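Local coordinates for protein beta-fructofuranosidase, insoluble isoenzyme CWINV1 (Arabidopsis thaliana, PDB 2OXB) that hydrolyses sucrose and 1-kestose, and less readily neokestose and levan, as a secreted, cell-wall-located family 32 glycoside hydrolase, at residues 279-283 with 284-288; 232-235 with 236-239; 397-400 with 401-404. The protein carries 1 engineered substitution. One frame throughout, in Å; residues are numbered along the deposited sequence.

Interaction 1 (279-283 with 284-288); sequences TFFDS and AKNRR
Strands 278-282 and 287-291 form an antiparallel beta hairpin in which Asp-282 N bonds to Arg-287 O (2.7 Å), while the return bond from Arg-287 N is weak. One step further from the turn, Phe-281 and Arg-288 make a non-hydrogen-bonded pair. The carboxylate of Asp-282, with CG anti to the backbone N (chi1 -176°), reaches over the turn, where OD1 accepts Lys-285 N at 2.5 Å from above the carboxylate plane. OD2 meets the edge of the Arg-287 guanidinium through NH1 in a salt bridge whose exact length is doubtful; the two planes are turned 58° from each other. Tyr-30 also bonds to OD2, and Glu-334 takes the NH2 of Arg-287. With an alanine here in place of Asp-282, the Lys-285 amide would probably lose its side-chain acceptor and Arg-287 one of its acidic partners, with Glu-334 remaining. On the face of Phe-281 and Arg-288, Thr-279 OG1 lies 2.8 Å from Arg-288 NH1, at the guanidinium edge, and bonds to Asp-202. Nearer the turn, Asn-286 OD1 stands at the edge of the Phe-281 ring, 4.0 Å from CZ. Through OD1 the buried Asp-282 thus ties its own strand to the backbone of the turn, and its charge is probably balanced in part by Arg-287.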
ATOM      1  N   THR A 279       3.131   4.158   6.931  1.00 25.49           N
ATOM      2  CA  THR A 279       2.425   3.649   8.093  1.00 24.52           C
ATOM      3  C   THR A 279       2.279   4.685   9.200  1.00 24.19           C
ATOM      4  O   THR A 279       2.701   5.834   9.059  1.00 22.33           O
ATOM      5  CB  THR A 279       3.152   2.401   8.638  1.00 23.63           C
ATOM      6  OG1 THR A 279       4.493   2.751   9.008  1.00 22.97           O
ATOM      7  CG2 THR A 279       3.205   1.328   7.577  1.00 22.59           C
ATOM      8  N   PHE A 280       1.649   4.268  10.292  1.00 24.44           N
ATOM      9  CA  PHE A 280       1.433   5.141  11.435  1.00 25.34           C
ATOM     10  C   PHE A 280       0.864   4.307  12.574  1.00 24.48           C
ATOM     11  O   PHE A 280       0.068   3.398  12.346  1.00 25.01           O
ATOM     12  CB  PHE A 280       0.466   6.277  11.061  1.00 25.06           C
ATOM     13  CG  PHE A 280      -0.946   6.055  11.511  1.00 25.90           C
ATOM     14  CD1 PHE A 280      -1.306   6.276  12.842  1.00 27.44           C
ATOM     15  CD2 PHE A 280      -1.909   5.604  10.619  1.00 26.09           C
ATOM     16  CE1 PHE A 280      -2.602   6.054  13.274  1.00 25.72           C
ATOM     17  CE2 PHE A 280      -3.211   5.382  11.043  1.00 25.76           C
ATOM     18  CZ  PHE A 280      -3.557   5.604  12.373  1.00 26.55           C
ATOM     19  N   PHE A 281       1.265   4.623  13.796  1.00 23.79           N
ATOM     20  CA  PHE A 281       0.803   3.879  14.962  1.00 24.91           C
ATOM     21  C   PHE A 281      -0.525   4.356  15.534  1.00 24.42           C
ATOM     22  O   PHE A 281      -0.661   5.529  15.915  1.00 25.57           O
ATOM     23  CB  PHE A 281       1.867   3.936  16.060  1.00 24.32           C
ATOM     24  CG  PHE A 281       1.509   3.168  17.295  1.00 24.36           C
ATOM     25  CD1 PHE A 281       1.273   1.797  17.232  1.00 23.82           C
ATOM     26  CD2 PHE A 281       1.469   3.802  18.536  1.00 23.05           C
ATOM     27  CE1 PHE A 281       1.012   1.067  18.384  1.00 20.93           C
ATOM     28  CE2 PHE A 281       1.210   3.078  19.693  1.00 21.66           C
ATOM     29  CZ  PHE A 281       0.983   1.709  19.617  1.00 20.45           C
ATOM     30  N   ASP A 282      -1.493   3.443  15.601  1.00 22.15           N
ATOM     31  CA  ASP A 282      -2.820   3.743  16.162  1.00 23.17           C
ATOM     32  C   ASP A 282      -2.729   3.531  17.666  1.00 21.44           C
ATOM     33  O   ASP A 282      -2.549   2.414  18.130  1.00 20.18           O
ATOM     34  CB  ASP A 282      -3.888   2.793  15.576  1.00 26.45           C
ATOM     35  CG  ASP A 282      -5.317   3.114  16.050  1.00 27.93           C
ATOM     36  OD1 ASP A 282      -5.593   3.098  17.267  1.00 29.82           O
ATOM     37  OD2 ASP A 282      -6.176   3.381  15.189  1.00 28.80           O
ATOM     38  N   SER A 283      -2.848   4.609  18.425  1.00 22.01           N
ATOM     39  CA  SER A 283      -2.775   4.531  19.877  1.00 22.28           C
ATOM     40  C   SER A 283      -3.980   3.770  20.447  1.00 24.24           C
ATOM     41  O   SER A 283      -3.830   2.869  21.275  1.00 24.68           O
ATOM     42  CB  SER A 283      -2.715   5.949  20.463  1.00 19.94           C
ATOM     43  OG  SER A 283      -1.542   6.619  20.049  1.00 18.24           O
ATOM     44  N   ALA A 284      -5.163   4.132  19.960  1.00 25.66           N
ATOM     45  CA  ALA A 284      -6.435   3.557  20.384  1.00 28.24           C
ATOM     46  C   ALA A 284      -6.629   2.042  20.243  1.00 30.38           C
ATOM     47  O   ALA A 284      -7.128   1.385  21.165  1.00 32.55           O
ATOM     48  CB  ALA A 284      -7.581   4.280  19.666  1.00 28.23           C
ATOM     49  N   LYS A 285      -6.265   1.473  19.105  1.00 30.36           N
ATOM     50  CA  LYS A 285      -6.485   0.046  18.929  1.00 31.25           C
ATOM     51  C   LYS A 285      -5.211  -0.763  19.108  1.00 32.21           C
ATOM     52  O   LYS A 285      -5.230  -1.996  19.116  1.00 31.66           O
ATOM     53  CB  LYS A 285      -7.096  -0.194  17.552  1.00 30.49           C
ATOM     54  CG  LYS A 285      -8.243   0.772  17.243  1.00 29.96           C
ATOM     55  CD  LYS A 285      -9.535   0.390  17.932  1.00 28.41           C
ATOM     56  CE  LYS A 285     -10.118  -0.867  17.329  1.00 27.21           C
ATOM     57  NZ  LYS A 285     -10.445  -0.686  15.890  1.00 29.12           N
ATOM     58  N   ASN A 286      -4.103  -0.052  19.279  1.00 33.37           N
ATOM     59  CA  ASN A 286      -2.800  -0.684  19.452  1.00 34.11           C
ATOM     60  C   ASN A 286      -2.380  -1.386  18.158  1.00 34.39           C
ATOM     61  O   ASN A 286      -1.718  -2.430  18.188  1.00 35.55           O
ATOM     62  CB  ASN A 286      -2.850  -1.700  20.592  1.00 34.81           C
ATOM     63  CG  ASN A 286      -1.472  -2.084  21.095  1.00 35.86           C
ATOM     64  OD1 ASN A 286      -0.779  -1.272  21.716  1.00 38.61           O
ATOM     65  ND2 ASN A 286      -1.062  -3.324  20.827  1.00 34.29           N
ATOM     66  N   ARG A 287      -2.763  -0.817  17.019  1.00 33.01           N
ATOM     67  CA  ARG A 287      -2.404  -1.418  15.746  1.00 31.16           C
ATOM     68  C   ARG A 287      -1.662  -0.458  14.832  1.00 30.39           C
ATOM     69  O   ARG A 287      -1.604   0.745  15.088  1.00 29.97           O
ATOM     70  CB  ARG A 287      -3.649  -1.950  15.037  1.00 30.25           C
ATOM     71  CG  ARG A 287      -4.656  -0.910  14.645  1.00 28.35           C
ATOM     72  CD  ARG A 287      -5.947  -1.585  14.261  1.00 28.32           C
ATOM     73  NE  ARG A 287      -6.756  -0.783  13.348  1.00 28.98           N
ATOM     74  CZ  ARG A 287      -7.186   0.450  13.600  1.00 30.53           C
ATOM     75  NH1 ARG A 287      -6.883   1.041  14.743  1.00 28.25           N
ATOM     76  NH2 ARG A 287      -7.936   1.094  12.711  1.00 32.11           N
ATOM     77  N   ARG A 288      -1.072  -1.008  13.776  1.00 29.41           N
ATOM     78  CA  ARG A 288      -0.341  -0.213  12.806  1.00 26.66           C
ATOM     79  C   ARG A 288      -1.103  -0.197  11.482  1.00 25.98           C
ATOM     80  O   ARG A 288      -1.284  -1.234  10.838  1.00 25.63           O
ATOM     81  CB  ARG A 288       1.069  -0.785  12.619  1.00 26.54           C
ATOM     82  CG  ARG A 288       1.946   0.018  11.644  1.00 27.21           C
ATOM     83  CD  ARG A 288       3.417  -0.434  11.651  1.00 23.34           C
ATOM     84  NE  ARG A 288       4.176   0.158  12.748  1.00 22.18           N
ATOM     85  CZ  ARG A 288       4.564   1.431  12.795  1.00 22.19           C
ATOM     86  NH1 ARG A 288       4.271   2.261  11.804  1.00 21.70           N
ATOM     87  NH2 ARG A 288       5.241   1.883  13.841  1.00 22.28           N
TER

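Interaction 2 (232-235 with 236-239); sequences ISLD and DTKH. With NAG (2-acetamido-2-deoxy-beta-D-glucopyranose), chain C.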
ATOM      1  N   ILE A 232      10.933   1.644   1.485  1.00 25.34           N
ATOM      2  CA  ILE A 232      11.235   2.853   0.725  1.00 26.53           C
ATOM      3  C   ILE A 232      10.638   2.746  -0.668  1.00 27.26           C
ATOM      4  O   ILE A 232      10.733   1.703  -1.312  1.00 27.93           O
ATOM      5  CB  ILE A 232      12.771   3.104   0.610  1.00 27.70           C
ATOM      6  CG1 ILE A 232      13.362   2.308  -0.553  1.00 27.87           C
ATOM      7  CG2 ILE A 232      13.470   2.754   1.923  1.00 26.60           C
ATOM      8  CD1 ILE A 232      13.410   3.112  -1.848  1.00 27.10           C
ATOM      9  N   SER A 233      10.002   3.819  -1.123  1.00 26.87           N
ATOM     10  CA  SER A 233       9.405   3.813  -2.444  1.00 27.31           C
ATOM     11  C   SER A 233      10.495   4.084  -3.464  1.00 28.89           C
ATOM     12  O   SER A 233      11.192   5.096  -3.391  1.00 28.77           O
ATOM     13  CB  SER A 233       8.290   4.857  -2.537  1.00 26.13           C
ATOM     14  OG  SER A 233       7.100   4.378  -1.927  1.00 22.44           O
ATOM     15  N   LEU A 234      10.656   3.163  -4.407  1.00 30.95           N
ATOM     16  CA  LEU A 234      11.693   3.297  -5.422  1.00 33.42           C
ATOM     17  C   LEU A 234      11.244   4.230  -6.538  1.00 34.59           C
ATOM     18  O   LEU A 234      10.060   4.413  -6.782  1.00 36.18           O
ATOM     19  CB  LEU A 234      12.055   1.916  -5.977  1.00 34.68           C
ATOM     20  CG  LEU A 234      13.541   1.530  -6.046  1.00 36.88           C
ATOM     21  CD1 LEU A 234      14.214   1.705  -4.687  1.00 36.16           C
ATOM     22  CD2 LEU A 234      13.661   0.082  -6.503  1.00 37.09           C
ATOM     23  N   ASP A 235      12.205   4.824  -7.215  1.00 36.56           N
ATOM     24  CA  ASP A 235      11.902   5.760  -8.273  1.00 38.43           C
ATOM     25  C   ASP A 235      11.678   5.151  -9.644  1.00 38.31           C
ATOM     26  O   ASP A 235      10.568   5.182 -10.179  1.00 38.91           O
ATOM     27  CB  ASP A 235      13.024   6.794  -8.367  1.00 42.84           C
ATOM     28  CG  ASP A 235      14.416   6.159  -8.355  1.00 46.13           C
ATOM     29  OD1 ASP A 235      15.394   6.878  -8.688  1.00 49.06           O
ATOM     30  OD2 ASP A 235      14.536   4.953  -8.010  1.00 46.17           O
ATOM     31  N   ASP A 236      12.745   4.599 -10.212  1.00 36.57           N
ATOM     32  CA  ASP A 236      12.687   4.030 -11.553  1.00 34.66           C
ATOM     33  C   ASP A 236      11.884   2.741 -11.734  1.00 32.07           C
ATOM     34  O   ASP A 236      11.786   2.230 -12.850  1.00 31.67           O
ATOM     35  CB  ASP A 236      14.124   3.876 -12.087  1.00 34.91           C
ATOM     36  CG  ASP A 236      15.150   3.694 -10.972  1.00 34.54           C
ATOM     37  OD1 ASP A 236      15.243   2.570 -10.430  1.00 33.43           O
ATOM     38  OD2 ASP A 236      15.856   4.675 -10.641  1.00 32.35           O
ATOM     39  N   THR A 237      11.302   2.225 -10.652  1.00 28.55           N
ATOM     40  CA  THR A 237      10.498   1.010 -10.745  1.00 25.52           C
ATOM     41  C   THR A 237       9.054   1.307 -10.362  1.00 25.53           C
ATOM     42  O   THR A 237       8.142   0.591 -10.757  1.00 25.53           O
ATOM     43  CB  THR A 237      11.006  -0.115  -9.827  1.00 24.02           C
ATOM     44  OG1 THR A 237      10.483   0.067  -8.504  1.00 23.26           O
ATOM     45  CG2 THR A 237      12.525  -0.121  -9.790  1.00 21.05           C
ATOM     46  N   LYS A 238       8.833   2.367  -9.595  1.00 25.73           N
ATOM     47  CA  LYS A 238       7.465   2.695  -9.221  1.00 24.67           C
ATOM     48  C   LYS A 238       6.805   1.574  -8.407  1.00 23.90           C
ATOM     49  O   LYS A 238       5.653   1.208  -8.654  1.00 23.74           O
ATOM     50  CB  LYS A 238       6.649   2.955 -10.484  1.00 21.92           C
ATOM     51  CG  LYS A 238       6.789   4.344 -11.020  1.00 23.16           C
ATOM     52  CD  LYS A 238       5.794   5.266 -10.335  1.00 25.43           C
ATOM     53  CE  LYS A 238       6.073   6.730 -10.662  1.00 26.54           C
ATOM     54  NZ  LYS A 238       7.431   7.122 -10.180  1.00 26.63           N
ATOM     55  N   HIS A 239       7.547   1.017  -7.454  1.00 22.29           N
ATOM     56  CA  HIS A 239       7.024  -0.032  -6.576  1.00 19.57           C
ATOM     57  C   HIS A 239       7.452   0.315  -5.154  1.00 17.34           C
ATOM     58  O   HIS A 239       8.111   1.320  -4.936  1.00 15.45           O
ATOM     59  CB  HIS A 239       7.568  -1.415  -6.961  1.00 19.89           C
ATOM     60  CG  HIS A 239       7.271  -1.814  -8.374  1.00 19.11           C
ATOM     61  ND1 HIS A 239       8.074  -2.676  -9.086  1.00 20.31           N
ATOM     62  CD2 HIS A 239       6.283  -1.438  -9.218  1.00 19.48           C
ATOM     63  CE1 HIS A 239       7.597  -2.807 -10.312  1.00 20.61           C
ATOM     64  NE2 HIS A 239       6.509  -2.066 -10.418  1.00 18.70           N
TER
HETATM   65  C1  NAG C 660       1.637   5.219 -12.888  1.00 40.16           C
HETATM   66  C2  NAG C 660       2.137   3.836 -13.335  1.00 41.29           C
HETATM   67  C3  NAG C 660       2.111   3.667 -14.868  1.00 42.27           C
HETATM   68  C4  NAG C 660       0.838   4.211 -15.521  1.00 42.56           C
HETATM   69  C5  NAG C 660       0.633   5.628 -14.993  1.00 43.79           C
HETATM   70  C6  NAG C 660      -0.525   6.425 -15.580  1.00 44.53           C
HETATM   71  C7  NAG C 660       4.521   3.712 -13.709  1.00 45.38           C
HETATM   72  C8  NAG C 660       5.221   5.057 -13.876  1.00 45.81           C
HETATM   73  N2  NAG C 660       3.495   3.640 -12.863  1.00 42.86           N
HETATM   74  O3  NAG C 660       2.273   2.296 -15.206  1.00 40.76           O
HETATM   75  O4  NAG C 660       1.009   4.230 -16.928  1.00 45.09           O
HETATM   76  O5  NAG C 660       0.442   5.577 -13.576  1.00 41.31           O
HETATM   77  O6  NAG C 660      -0.500   7.768 -15.108  1.00 43.87           O
HETATM   78  O7  NAG C 660       4.915   2.742 -14.356  1.00 46.90           O
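Leu-234 and His-239 are joined by the clearest backbone bond of the turn, Leu-234 N to His-239 O (3.2 Å). A weaker one runs from Lys-238 N to Asp-235 O. Apolar contact across the turn brings Leu-234 CD2 to the methyl CG2 of Thr-237 at 3.5 Å. Thr-237 OG1, held between its own N and carbonyl carbon (chi1 84°), weakly accepts His-239 N. Among the acidic groups, the carboxylates of Asp-235 and Asp-236 lie side by side and point the same way, with Asp-235 OD2 3.0 Å from Asp-236 OD2; the weak bond from Asp-236 N to Asp-235 OD2 may offset part of this crowding of like charges. Sugar contacts fall to Lys-238: its CG packs on the acetyl methyl C8 of the N-acetylglucosamine (3.3 Å), which belongs to a glycan of the protein itself, and the same side chain touches the bound glucose. Asp-235 is a substrate-binding residue whose side chain lies beside that of the engineered Gln-199. The whole turn links strand 226-234 to its antiparallel neighbour 240-248; strand 226-234 also pairs with 198-199, and Tyr-275 bonds to Leu-234 O.

Interaction 3 (397-400 with 401-404); sequences KMNV and SVKS
Val-402 is touched from two directions, each of its methyls meeting a different residue. Its CG1 takes the terminal methyl of Met-398, with CE 3.7 Å away, the two side chains crossing at about a right angle. The Met-398 chain runs straight through chi2 and bends only at chi3 (117°), and that last turn swings CE across to the valine. The other methyl, CG2, sits 3.5 Å from Asn-399 OD1, again with the side chains roughly perpendicular, so that the amide oxygen rests against a hydrocarbon surface. Asn-399 CG lies between its backbone N and carbonyl carbon (chi1 43°), which folds the amide back over the loop; there ND2 comes within 4.0 Å of Ser-401 CB. Val-402 CB also lies 3.8 Å from Asn-399 O. The backbone that gathers them is a type I beta turn from Asn-399 to Val-402, with Val-400 and Ser-401 at its two central positions, and it follows almost directly on helix 391-397, which Met-398 is the first residue to leave. This loop belongs to the C-terminal beta-sandwich of the family 32 enzymes and leads on to strand 406-415. Strand 423-431 supports it: Val-400, the buried residue of the turn, packs on Ser-424 and Tyr-426, Met-398 lies on Arg-428, and the guanidinium of Arg-428 gives a weak hydrogen bond to Asn-399 O. Trp-388 touches Met-398 as well. Further out, Ser-404 is joined through its backbone to Tyr-518, and a disulfide from Cys-395 in the preceding helix to Cys-444 fastens that helix to strand 439-446.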
ATOM      1  N   LYS A 397       3.106 -14.466 -18.970  1.00 28.65           N
ATOM      2  CA  LYS A 397       3.488 -15.431 -20.011  1.00 29.52           C
ATOM      3  C   LYS A 397       2.425 -16.528 -20.140  1.00 29.34           C
ATOM      4  O   LYS A 397       2.351 -17.235 -21.145  1.00 29.49           O
ATOM      5  CB  LYS A 397       4.858 -16.050 -19.670  1.00 29.78           C
ATOM      6  CG  LYS A 397       5.859 -16.119 -20.823  1.00 31.40           C
ATOM      7  CD  LYS A 397       6.163 -14.741 -21.438  1.00 32.89           C
ATOM      8  CE  LYS A 397       6.731 -13.775 -20.415  1.00 31.33           C
ATOM      9  NZ  LYS A 397       7.922 -14.363 -19.748  1.00 32.98           N
ATOM     10  N   MET A 398       1.614 -16.683 -19.101  1.00 30.20           N
ATOM     11  CA  MET A 398       0.535 -17.667 -19.115  1.00 31.11           C
ATOM     12  C   MET A 398      -0.756 -16.956 -18.738  1.00 31.43           C
ATOM     13  O   MET A 398      -1.066 -16.783 -17.558  1.00 30.62           O
ATOM     14  CB  MET A 398       0.817 -18.814 -18.137  1.00 29.85           C
ATOM     15  CG  MET A 398       1.836 -19.814 -18.653  1.00 29.30           C
ATOM     16  SD  MET A 398       2.181 -21.124 -17.485  1.00 28.64           S
ATOM     17  CE  MET A 398       1.624 -22.560 -18.378  1.00 32.34           C
ATOM     18  N   ASN A 399      -1.489 -16.512 -19.752  1.00 32.23           N
ATOM     19  CA  ASN A 399      -2.744 -15.836 -19.500  1.00 35.24           C
ATOM     20  C   ASN A 399      -3.735 -16.793 -18.837  1.00 36.16           C
ATOM     21  O   ASN A 399      -3.369 -17.898 -18.413  1.00 36.32           O
ATOM     22  CB  ASN A 399      -3.334 -15.235 -20.796  1.00 36.40           C
ATOM     23  CG  ASN A 399      -3.246 -16.170 -21.988  1.00 38.48           C
ATOM     24  OD1 ASN A 399      -2.159 -16.603 -22.385  1.00 38.97           O
ATOM     25  ND2 ASN A 399      -4.393 -16.471 -22.582  1.00 40.05           N
ATOM     26  N   VAL A 400      -4.984 -16.353 -18.745  1.00 36.58           N
ATOM     27  CA  VAL A 400      -6.071 -17.102 -18.120  1.00 35.70           C
ATOM     28  C   VAL A 400      -6.458 -18.406 -18.841  1.00 35.13           C
ATOM     29  O   VAL A 400      -6.617 -19.447 -18.200  1.00 34.39           O
ATOM     30  CB  VAL A 400      -7.306 -16.175 -18.001  1.00 36.75           C
ATOM     31  CG1 VAL A 400      -8.395 -16.823 -17.150  1.00 36.47           C
ATOM     32  CG2 VAL A 400      -6.869 -14.830 -17.421  1.00 36.36           C
ATOM     33  N   SER A 401      -6.592 -18.341 -20.166  1.00 34.84           N
ATOM     34  CA  SER A 401      -6.973 -19.494 -20.980  1.00 33.52           C
ATOM     35  C   SER A 401      -5.931 -20.594 -21.130  1.00 32.95           C
ATOM     36  O   SER A 401      -6.155 -21.550 -21.872  1.00 31.98           O
ATOM     37  CB  SER A 401      -7.410 -19.035 -22.370  1.00 35.31           C
ATOM     38  OG  SER A 401      -8.696 -18.440 -22.327  1.00 36.62           O
ATOM     39  N   VAL A 402      -4.796 -20.461 -20.448  1.00 33.05           N
ATOM     40  CA  VAL A 402      -3.759 -21.486 -20.509  1.00 33.37           C
ATOM     41  C   VAL A 402      -3.905 -22.379 -19.294  1.00 33.69           C
ATOM     42  O   VAL A 402      -3.666 -21.945 -18.167  1.00 34.51           O
ATOM     43  CB  VAL A 402      -2.335 -20.885 -20.526  1.00 34.35           C
ATOM     44  CG1 VAL A 402      -1.300 -22.010 -20.521  1.00 32.88           C
ATOM     45  CG2 VAL A 402      -2.141 -20.008 -21.761  1.00 31.90           C
ATOM     46  N   LYS A 403      -4.298 -23.627 -19.544  1.00 35.03           N
ATOM     47  CA  LYS A 403      -4.527 -24.634 -18.502  1.00 35.82           C
ATOM     48  C   LYS A 403      -3.306 -25.103 -17.713  1.00 35.24           C
ATOM     49  O   LYS A 403      -2.172 -25.008 -18.170  1.00 35.95           O
ATOM     50  CB  LYS A 403      -5.204 -25.877 -19.101  1.00 38.42           C
ATOM     51  CG  LYS A 403      -6.646 -25.695 -19.574  1.00 40.16           C
ATOM     52  CD  LYS A 403      -7.303 -27.043 -19.895  1.00 40.96           C
ATOM     53  CE  LYS A 403      -8.721 -26.870 -20.434  1.00 41.55           C
ATOM     54  NZ  LYS A 403      -9.335 -28.180 -20.793  1.00 42.32           N
ATOM     55  N   SER A 404      -3.577 -25.619 -16.519  1.00 35.43           N
ATOM     56  CA  SER A 404      -2.568 -26.155 -15.611  1.00 35.14           C
ATOM     57  C   SER A 404      -3.221 -27.307 -14.845  1.00 34.19           C
ATOM     58  O   SER A 404      -4.450 -27.440 -14.826  1.00 33.44           O
ATOM     59  CB  SER A 404      -2.105 -25.101 -14.594  1.00 35.11           C
ATOM     60  OG  SER A 404      -1.584 -23.951 -15.224  1.00 38.67           O
TER

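How the interactions relate
Interactions 1 and 2 both turn the chain between antiparallel neighbours of the N-terminal beta-propeller, but in different sheets and on opposite sides of the chain's centre, their own centres 26 Å apart. Both are partly buried. Interaction 1 sets an acid against an arginine, away from the annotated sites; interaction 2 brings two acids together beside the substrate and a glycan. Interaction 3 is a surface contact in the other domain, with nearest atoms about 15 Å from interaction 2 and about 31 Å from interaction 1. It lies in the loop between helix 391-397 and strand 406-415 and depends chiefly on van der Waals contact, where the other two also have clear backbone hydrogen bonds.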